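PDB 6I8F: EH1AB1 from Metagenome, which hydrolyses esters, probably with a serine nucleophile as in other enzymes of the alpha/beta hydrolase fold. Local coordinates for residues 63-68 against 83-88; 139-144 against 236-241; 206-211 against 247-252. All blocks are in the same frame, centred on the assembly; numbering follows the deposited sequence.

Interaction 1 (63-68 against 83-88); sequences EVAEVA and RYRPLG
Glu66 and Arg85 face each other as an antiparallel hydrogen-bonded pair, and Ala68 and Arg83 form a second one. Between them sits the non-hydrogen-bonded pair Val67 and Tyr84. The short strand segments run at 166° to one another. Backbone bonds do most of the joining. Arg85 N reaches Glu66 O at 2.9 Å in a nearly straight bond (176° at the hydrogen). Ala68 and Arg83 exchange two bonds, the shorter being Arg83 N to Ala68 O at 2.7 Å. Beyond the regular pairing, Ala65 N still donates to Arg85 O, 2.9 Å away, but this bond is more bent. A CA-H...O contact, Val67 CA to Arg83 O at 3.1 Å, lies between the bonded pairs.

Side-chain packing occurs on both faces. Val67 and Tyr84 lie side by side and point the same way, with Val67 CG2 3.8 Å from Tyr84 CD2. This face packs on helix 114-124, where Tyr84 OH bonds to Asp114. On the other face are Glu66, Ala68, Arg83 and Arg85. Arg83 bends at chi3 (-73°), which brings NE to 4.0 Å from Ala68 CB. Past the strand ends, Leu87 lays CD2 against the backbone of Val64 and Ala65.

Polar side-chain links are few. One water donates to Glu66 OE2 and, weakly, to Arg83 O. The Glu66 carboxylate does not touch the guanidinium of Arg83 or Arg85. Arg83 instead bonds to Gln127 on the neighbouring strand.

This is the open end of a beta hairpin, strands 66-73 and 78-85. Strand 66-73 is outermost in the mixed sheet of an alpha/beta hydrolase fold. Strand 78-85 runs antiparallel to both its neighbours, 66-73 and 127-132, as the second strand does in the canonical fold.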
loop_
_atom_site.group_PDB
_atom_site.type_symbol
_atom_site.label_atom_id
_atom_site.label_comp_id
_atom_site.label_asym_id
_atom_site.label_seq_id
_atom_site.Cartn_x
_atom_site.Cartn_y
_atom_site.Cartn_z
ATOM N N GLU A 63 6.529 -11.373 21.424
ATOM C CA GLU A 63 7.719 -10.852 22.081
ATOM C C GLU A 63 8.309 -9.739 21.205
ATOM O O GLU A 63 8.319 -9.832 19.978
ATOM C CB GLU A 63 8.759 -11.959 22.325
ATOM C CG GLU A 63 8.397 -12.891 23.463
ATOM C CD GLU A 63 8.197 -12.208 24.814
ATOM O OE1 GLU A 63 9.108 -11.462 25.247
ATOM O OE2 GLU A 63 7.106 -12.384 25.408
ATOM N N VAL A 64 8.786 -8.687 21.867
ATOM C CA VAL A 64 9.596 -7.643 21.256
ATOM C C VAL A 64 10.953 -7.620 21.979
ATOM O O VAL A 64 11.137 -8.349 22.937
ATOM C CB VAL A 64 8.878 -6.283 21.317
ATOM C CG1 VAL A 64 7.602 -6.289 20.488
ATOM C CG2 VAL A 64 8.586 -5.863 22.744
ATOM N N ALA A 65 11.893 -6.792 21.506
ATOM C CA ALA A 65 13.219 -6.704 22.114
ATOM C C ALA A 65 13.100 -6.093 23.509
ATOM O O ALA A 65 13.819 -6.485 24.428
ATOM C CB ALA A 65 14.150 -5.887 21.253
ATOM N N GLU A 66 12.192 -5.121 23.658
ATOM C CA GLU A 66 12.083 -4.372 24.906
ATOM C C GLU A 66 10.780 -3.568 24.910
ATOM O O GLU A 66 10.339 -3.085 23.871
ATOM C CB GLU A 66 13.304 -3.463 25.017
ATOM C CG GLU A 66 13.396 -2.672 26.285
ATOM C CD GLU A 66 14.359 -1.506 26.150
ATOM O OE1 GLU A 66 15.554 -1.685 26.512
ATOM O OE2 GLU A 66 13.924 -0.429 25.687
ATOM N N VAL A 67 10.195 -3.414 26.097
ATOM C CA VAL A 67 9.061 -2.535 26.302
ATOM C C VAL A 67 9.394 -1.613 27.480
ATOM O O VAL A 67 9.784 -2.086 28.532
ATOM C CB VAL A 67 7.762 -3.330 26.537
ATOM C CG1 VAL A 67 6.585 -2.418 26.825
ATOM C CG2 VAL A 67 7.443 -4.234 25.361
ATOM N N ALA A 68 9.222 -0.304 27.263
ATOM C CA ALA A 68 9.586 0.748 28.194
ATOM C C ALA A 68 8.359 1.619 28.500
ATOM O O ALA A 68 7.653 2.047 27.579
ATOM C CB ALA A 68 10.705 1.574 27.619
ATOM N N ARG A 83 7.085 2.402 24.937
ATOM C CA ARG A 83 7.968 2.225 23.795
ATOM C C ARG A 83 8.175 0.731 23.565
ATOM O O ARG A 83 8.381 -0.032 24.521
ATOM C CB ARG A 83 9.337 2.881 23.999
ATOM C CG ARG A 83 9.268 4.303 24.528
ATOM C CD ARG A 83 10.550 5.061 24.264
ATOM N NE ARG A 83 11.627 4.621 25.129
ATOM C CZ ARG A 83 12.909 4.580 24.789
ATOM N NH1 ARG A 83 13.272 4.568 23.514
ATOM N NH2 ARG A 83 13.827 4.536 25.736
ATOM N N TYR A 84 8.102 0.340 22.290
ATOM C CA TYR A 84 8.328 -1.015 21.871
ATOM C C TYR A 84 9.515 -1.049 20.901
ATOM O O TYR A 84 9.487 -0.392 19.855
ATOM C CB TYR A 84 7.089 -1.564 21.170
ATOM C CG TYR A 84 5.795 -1.466 21.934
ATOM C CD1 TYR A 84 5.009 -0.320 21.890
ATOM C CD2 TYR A 84 5.313 -2.553 22.642
ATOM C CE1 TYR A 84 3.791 -0.252 22.551
ATOM C CE2 TYR A 84 4.100 -2.498 23.310
ATOM C CZ TYR A 84 3.329 -1.350 23.257
ATOM O OH TYR A 84 2.128 -1.315 23.911
ATOM N N ARG A 85 10.555 -1.798 21.272
ATOM C CA ARG A 85 11.728 -1.976 20.434
ATOM C C ARG A 85 11.535 -3.262 19.641
ATOM O O ARG A 85 11.277 -4.311 20.234
ATOM C CB ARG A 85 12.985 -2.001 21.306
ATOM C CG ARG A 85 14.280 -2.145 20.522
ATOM C CD ARG A 85 15.494 -1.759 21.343
ATOM N NE ARG A 85 16.638 -1.683 20.468
ATOM C CZ ARG A 85 17.076 -0.590 19.847
ATOM N NH1 ARG A 85 16.682 0.621 20.213
ATOM N NH2 ARG A 85 17.941 -0.737 18.859
ATOM N N PRO A 86 11.643 -3.223 18.294
ATOM C CA PRO A 86 11.436 -4.415 17.471
ATOM C C PRO A 86 12.484 -5.510 17.741
ATOM O O PRO A 86 13.653 -5.204 17.964
ATOM C CB PRO A 86 11.563 -3.916 16.021
ATOM C CG PRO A 86 12.276 -2.579 16.113
ATOM C CD PRO A 86 12.022 -2.041 17.502
ATOM N N LEU A 87 12.049 -6.772 17.728
ATOM C CA LEU A 87 12.966 -7.908 17.739
ATOM C C LEU A 87 14.026 -7.736 16.654
ATOM O O LEU A 87 13.695 -7.422 15.513
ATOM C CB LEU A 87 12.196 -9.192 17.455
ATOM C CG LEU A 87 11.507 -9.844 18.640
ATOM C CD1 LEU A 87 10.894 -11.167 18.198
ATOM C CD2 LEU A 87 12.475 -10.052 19.797
ATOM N N GLY A 88 15.292 -7.940 17.043
ATOM C CA GLY A 88 16.397 -8.132 16.114
ATOM C C GLY A 88 17.099 -6.843 15.724
ATOM O O GLY A 88 18.169 -6.911 15.120
HETATM O O HOH W 1 11.739 0.148 24.296
#

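Interaction 2 (139-144 against 236-241); sequences HPFPAP and YVPEDT
The Tyr236 ring carries Phe141 CB on one face, 3.9 Å from the ring centroid, 21° off the ring normal and offset toward the rim, a CH-pi contact. Pro144 CG lies at the edge of the same ring, 3.8 Å from Tyr236 CE1. The Phe141 ring turns its own edge toward the face of Tyr236 in an offset edge-to-face pair, with planes at 86° and centroids 5.7 Å apart. Tyr236 OH lies in the plane of the Phe141 ring at its edge, 3.4 Å from CD2. Pro142 CB sits over the centre of one face of the Phe141 ring. The cis peptide before Pro142 belongs to the turn that places it there. Thr241 CG2 approaches the Phe141 ring obliquely at CE1.

Phe141 has CG anti to its own N (chi1 177°). This swings the ring past Tyr236 toward Thr241, while CB stays over the tyrosine.

The contact joins the turn leading into helix 143-157 to the end of helix 230-236 and the loop after it, within the alpha/beta hydrolase fold. Pro142 is the N-cap residue of the first helix. Tyr236 also stacks on Phe105.

One backbone bond ties the segments: Phe141 N donates to Tyr236 O at 2.8 Å, in the carbonyl plane. Pro140 CB packs against the same oxygen. Pro238 lies beside Phe141, with CD 4.1 Å from Phe141 CB. Residues 238-241 form a type II beta turn, closed by Thr241 N on Pro238 O. Thr241 OG1 approaches the same oxygen at a doubtfully short 2.5 Å; such a bond would hold the side chain with CG2 turned to Phe141.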
loop_
_atom_site.group_PDB
_atom_site.type_symbol
_atom_site.label_atom_id
_atom_site.label_comp_id
_atom_site.label_asym_id
_atom_site.label_seq_id
_atom_site.Cartn_x
_atom_site.Cartn_y
_atom_site.Cartn_z
ATOM N N HIS A 139 -12.125 14.807 30.051
ATOM C CA HIS A 139 -11.297 15.786 29.364
ATOM C C HIS A 139 -11.774 15.869 27.917
ATOM O O HIS A 139 -11.244 15.177 27.035
ATOM C CB HIS A 139 -9.817 15.391 29.485
ATOM C CG HIS A 139 -9.414 15.030 30.873
ATOM N ND1 HIS A 139 -9.308 15.974 31.875
ATOM C CD2 HIS A 139 -9.127 13.833 31.436
ATOM C CE1 HIS A 139 -8.951 15.379 32.995
ATOM N NE2 HIS A 139 -8.832 14.062 32.753
ATOM N N PRO A 140 -12.846 16.652 27.657
ATOM C CA PRO A 140 -13.484 16.666 26.343
ATOM C C PRO A 140 -12.645 17.435 25.315
ATOM O O PRO A 140 -11.651 18.046 25.673
ATOM C CB PRO A 140 -14.840 17.364 26.589
ATOM C CG PRO A 140 -14.640 18.189 27.843
ATOM C CD PRO A 140 -13.528 17.523 28.625
ATOM N N PHE A 141 -13.095 17.403 24.057
ATOM C CA PHE A 141 -12.499 18.200 22.968
ATOM C C PHE A 141 -12.250 19.615 23.486
ATOM O O PHE A 141 -13.164 20.207 24.054
ATOM C CB PHE A 141 -13.429 18.216 21.750
ATOM C CG PHE A 141 -12.944 19.075 20.610
ATOM C CD1 PHE A 141 -13.314 20.414 20.515
ATOM C CD2 PHE A 141 -12.119 18.550 19.628
ATOM C CE1 PHE A 141 -12.860 21.209 19.472
ATOM C CE2 PHE A 141 -11.655 19.348 18.590
ATOM C CZ PHE A 141 -12.034 20.673 18.508
ATOM N N PRO A 142 -11.041 20.165 23.287
ATOM C CA PRO A 142 -10.005 19.634 22.411
ATOM C C PRO A 142 -8.873 18.901 23.146
ATOM O O PRO A 142 -7.824 18.687 22.556
ATOM C CB PRO A 142 -9.434 20.896 21.752
ATOM C CG PRO A 142 -9.477 21.907 22.866
ATOM C CD PRO A 142 -10.759 21.577 23.603
ATOM N N ALA A 143 -9.102 18.531 24.412
ATOM C CA ALA A 143 -8.042 18.001 25.307
ATOM C C ALA A 143 -7.317 16.811 24.675
ATOM O O ALA A 143 -6.092 16.744 24.697
ATOM C CB ALA A 143 -8.633 17.621 26.646
ATOM N N PRO A 144 -8.012 15.792 24.136
ATOM C CA PRO A 144 -7.301 14.627 23.599
ATOM C C PRO A 144 -6.367 14.968 22.420
ATOM O O PRO A 144 -5.234 14.485 22.354
ATOM C CB PRO A 144 -8.442 13.672 23.220
ATOM C CG PRO A 144 -9.603 14.131 24.092
ATOM C CD PRO A 144 -9.471 15.637 24.101
ATOM N N TYR A 236 -17.600 13.903 24.220
ATOM C CA TYR A 236 -16.383 14.476 23.616
ATOM C C TYR A 236 -16.587 15.937 23.184
ATOM O O TYR A 236 -15.727 16.783 23.405
ATOM C CB TYR A 236 -15.974 13.594 22.434
ATOM C CG TYR A 236 -14.766 14.056 21.658
ATOM C CD1 TYR A 236 -13.568 14.344 22.293
ATOM C CD2 TYR A 236 -14.821 14.180 20.276
ATOM C CE1 TYR A 236 -12.453 14.750 21.579
ATOM C CE2 TYR A 236 -13.713 14.582 19.545
ATOM C CZ TYR A 236 -12.525 14.861 20.198
ATOM O OH TYR A 236 -11.433 15.249 19.480
ATOM N N VAL A 237 -17.718 16.220 22.531
ATOM C CA VAL A 237 -17.882 17.467 21.798
ATOM C C VAL A 237 -18.792 18.411 22.576
ATOM O O VAL A 237 -19.958 18.093 22.807
ATOM C CB VAL A 237 -18.426 17.222 20.380
ATOM C CG1 VAL A 237 -18.481 18.522 19.585
ATOM C CG2 VAL A 237 -17.597 16.184 19.644
ATOM N N PRO A 238 -18.294 19.598 22.989
ATOM C CA PRO A 238 -19.157 20.635 23.549
ATOM C C PRO A 238 -20.235 21.078 22.551
ATOM O O PRO A 238 -19.951 21.272 21.360
ATOM C CB PRO A 238 -18.209 21.806 23.856
ATOM C CG PRO A 238 -16.840 21.156 23.962
ATOM C CD PRO A 238 -16.882 19.995 22.991
ATOM N N GLU A 239 -21.463 21.219 23.057
ATOM C CA GLU A 239 -22.549 21.896 22.335
ATOM C C GLU A 239 -22.033 23.217 21.743
ATOM O O GLU A 239 -21.281 23.947 22.390
ATOM C CB GLU A 239 -23.709 22.157 23.294
ATOM C CG GLU A 239 -24.818 22.989 22.692
ATOM C CD GLU A 239 -26.021 23.157 23.603
ATOM O OE1 GLU A 239 -25.907 22.825 24.797
ATOM O OE2 GLU A 239 -27.068 23.605 23.109
ATOM N N ASP A 240 -22.452 23.512 20.509
ATOM C CA ASP A 240 -22.102 24.746 19.782
ATOM C C ASP A 240 -20.656 24.708 19.261
ATOM O O ASP A 240 -20.149 25.751 18.814
ATOM C CB ASP A 240 -22.199 26.029 20.621
ATOM C CG ASP A 240 -23.520 26.296 21.319
ATOM O OD1 ASP A 240 -24.582 26.069 20.703
ATOM O OD2 ASP A 240 -23.472 26.746 22.480
ATOM N N THR A 241 -19.970 23.561 19.342
ATOM C CA THR A 241 -18.688 23.454 18.662
ATOM C C THR A 241 -18.997 23.491 17.163
ATOM O O THR A 241 -19.921 22.835 16.711
ATOM C CB THR A 241 -17.894 22.206 19.076
ATOM O OG1 THR A 241 -17.748 22.214 20.497
ATOM C CG2 THR A 241 -16.517 22.147 18.445
#

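Interaction 3 (206-211 against 247-252); sequences TDSSRE and RLSPLL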
loop_
_atom_site.group_PDB
_atom_site.type_symbol
_atom_site.label_atom_id
_atom_site.label_comp_id
_atom_site.label_asym_id
_atom_site.label_seq_id
_atom_site.Cartn_x
_atom_site.Cartn_y
_atom_site.Cartn_z
ATOM N N THR A 206 -12.687 11.407 9.572
ATOM C CA THR A 206 -12.067 12.591 8.958
ATOM C C THR A 206 -13.063 13.738 8.754
ATOM O O THR A 206 -12.647 14.839 8.386
ATOM C CB THR A 206 -11.403 12.248 7.621
ATOM O OG1 THR A 206 -12.419 11.865 6.688
ATOM C CG2 THR A 206 -10.347 11.172 7.763
ATOM N N ASP A 207 -14.359 13.492 8.959
ATOM C CA ASP A 207 -15.367 14.532 8.688
ATOM C C ASP A 207 -16.563 14.356 9.638
ATOM O O ASP A 207 -17.345 13.421 9.495
ATOM C CB ASP A 207 -15.779 14.489 7.217
ATOM C CG ASP A 207 -16.694 15.622 6.768
ATOM O OD1 ASP A 207 -16.908 16.570 7.564
ATOM O OD2 ASP A 207 -17.195 15.538 5.617
ATOM N N SER A 208 -16.692 15.296 10.581
ATOM C CA SER A 208 -17.775 15.327 11.547
ATOM C C SER A 208 -18.946 16.205 11.071
ATOM O O SER A 208 -19.949 16.342 11.784
ATOM C CB SER A 208 -17.272 15.825 12.866
ATOM O OG SER A 208 -16.249 14.988 13.375
ATOM N N SER A 209 -18.817 16.806 9.884
ATOM C CA SER A 209 -19.708 17.876 9.450
ATOM C C SER A 209 -20.820 17.339 8.538
ATOM O O SER A 209 -21.891 17.927 8.479
ATOM C CB SER A 209 -18.932 18.966 8.765
ATOM O OG SER A 209 -18.567 18.553 7.462
ATOM N N ARG A 210 -20.554 16.241 7.828
ATOM C CA ARG A 210 -21.488 15.675 6.849
ATOM C C ARG A 210 -21.608 14.164 7.068
ATOM O O ARG A 210 -20.713 13.542 7.644
ATOM C CB ARG A 210 -21.002 15.948 5.419
ATOM C CG ARG A 210 -20.780 17.418 5.089
ATOM C CD ARG A 210 -20.116 17.609 3.735
ATOM N NE ARG A 210 -18.718 17.185 3.731
ATOM C CZ ARG A 210 -17.979 17.029 2.637
ATOM N NH1 ARG A 210 -16.701 16.705 2.738
ATOM N NH2 ARG A 210 -18.520 17.197 1.443
ATOM N N GLU A 211 -22.726 13.594 6.602
ATOM C CA GLU A 211 -22.920 12.151 6.564
ATOM C C GLU A 211 -22.676 11.649 5.137
ATOM O O GLU A 211 -23.459 11.922 4.232
ATOM C CB GLU A 211 -24.323 11.758 7.032
ATOM C CG GLU A 211 -24.501 11.826 8.538
ATOM C CD GLU A 211 -25.509 10.847 9.117
ATOM O OE1 GLU A 211 -25.957 11.078 10.257
ATOM O OE2 GLU A 211 -25.828 9.849 8.440
ATOM N N ARG A 247 -9.964 20.218 13.593
ATOM C CA ARG A 247 -9.588 19.208 14.593
ATOM C C ARG A 247 -10.665 18.124 14.693
ATOM O O ARG A 247 -10.380 17.041 15.183
ATOM C CB ARG A 247 -9.335 19.827 15.966
ATOM C CG ARG A 247 -8.099 20.718 16.021
ATOM C CD ARG A 247 -8.107 21.614 17.243
ATOM N NE ARG A 247 -9.272 22.497 17.259
ATOM C CZ ARG A 247 -9.568 23.344 18.245
ATOM N NH1 ARG A 247 -8.769 23.440 19.290
ATOM N NH2 ARG A 247 -10.674 24.073 18.188
ATOM N N LEU A 248 -11.889 18.418 14.242
ATOM C CA LEU A 248 -12.961 17.412 14.172
ATOM C C LEU A 248 -13.135 16.874 12.748
ATOM O O LEU A 248 -13.726 15.817 12.558
ATOM C CB LEU A 248 -14.283 18.049 14.616
ATOM C CG LEU A 248 -14.425 18.420 16.088
ATOM C CD1 LEU A 248 -15.714 19.205 16.298
ATOM C CD2 LEU A 248 -14.422 17.186 16.972
ATOM N N SER A 249 -12.742 17.675 11.754
ATOM C CA SER A 249 -13.092 17.447 10.358
ATOM C C SER A 249 -11.892 17.750 9.469
ATOM O O SER A 249 -11.945 18.657 8.635
ATOM C CB SER A 249 -14.301 18.273 9.984
ATOM O OG SER A 249 -15.449 17.810 10.679
ATOM N N PRO A 250 -10.764 17.015 9.623
ATOM C CA PRO A 250 -9.554 17.318 8.858
ATOM C C PRO A 250 -9.727 17.173 7.336
ATOM O O PRO A 250 -8.966 17.792 6.578
ATOM C CB PRO A 250 -8.508 16.336 9.418
ATOM C CG PRO A 250 -9.323 15.208 10.040
ATOM C CD PRO A 250 -10.581 15.883 10.551
ATOM N N LEU A 251 -10.723 16.396 6.895
ATOM C CA LEU A 251 -11.053 16.276 5.475
ATOM C C LEU A 251 -11.345 17.649 4.843
ATOM O O LEU A 251 -11.166 17.812 3.630
ATOM C CB LEU A 251 -12.252 15.344 5.291
ATOM C CG LEU A 251 -12.661 15.057 3.843
ATOM C CD1 LEU A 251 -11.516 14.431 3.057
ATOM C CD2 LEU A 251 -13.884 14.166 3.795
ATOM N N LEU A 252 -11.784 18.630 5.644
ATOM C CA LEU A 252 -12.256 19.904 5.103
ATOM C C LEU A 252 -11.111 20.907 4.945
ATOM O O LEU A 252 -11.363 22.022 4.560
ATOM C CB LEU A 252 -13.339 20.483 6.024
ATOM C CG LEU A 252 -14.528 19.565 6.304
ATOM C CD1 LEU A 252 -15.519 20.242 7.240
ATOM C CD2 LEU A 252 -15.228 19.155 5.018
#
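Ser208 and Ser249 meet through a backbone-to-side-chain bond, Ser208 N to Ser249 OG at 2.8 Å. The hydroxyl of Ser208 donates in turn to Leu248 O, also at 2.8 Å, and approaches from above the carbonyl plane. Its OG stands beside the backbone N and opposite the carbonyl carbon (chi1 -60°), which turns it to Leu248. A third bond runs the other way. Leu251 N gives its hydrogen to Thr206 O, 2.9 Å away, at the start of the 3-10 segment 250-252. The same oxygen lies near Pro250 CD and receives a CA-H...O contact from Ser249 CA.

Apolar atoms fill in around these bonds. Leu251 CB packs on Thr206 OG1. Leu251 CD2 lies 3.9 Å from Asp207 CB. Leu252 crosses Asp207 at about a right angle, and its CD1 comes to 3.5 Å from Ser209 OG. Leu252 and Arg210 pass each other in opposite directions, with CD2 near NH1.

What positions Asp207 comes from its own segment. OD1 accepts from Ser209 N, which closes an Asx turn, and from Ser209 OG at 2.6 Å on its syn lone pair. OD2 takes a salt bridge from Arg210 NE, 2.9 Å away, again on a syn lone pair. The Arg210 chain bends at chi3 to make it. Further out, Glu275 accepts from the backbone N of both Thr206 and Asp207. Ser249 OG donates on to Leu243 O, and Tyr279 of helix 273-285 packs on Thr206, Pro250 and Leu251.

Two loops without long helix or strand are thus pinned by two backbone N-H groups, two serine hydroxyls and two carbonyls. Ser249 OG both accepts and donates, which fixes its rotation. The Asp207 carboxylate, gripped by Ser209 and Arg210, is probably stabilised in its charged form.

Overall arrangement
Interaction 1 comes first along the chain and closes before the other two open. It lies at one edge of the mixed sheet, on the opposite side of the chain's centre from interactions 2 and 3. Its centre is about 35 Å from each of theirs. Interactions 2 and 3 are about 14 Å apart by centres, touch each other, and have segments that alternate in sequence. Phe141 and Pro142 pack on Arg247, and Tyr236 and Thr241 pack on Leu248. Residues 236-241, starting at the last residue of helix 230-236, and 247-252 lie along the connection to strand 262-267. That connection is thus held at two places, by the turn before helix 143-157 and by the loop after strand 198-202.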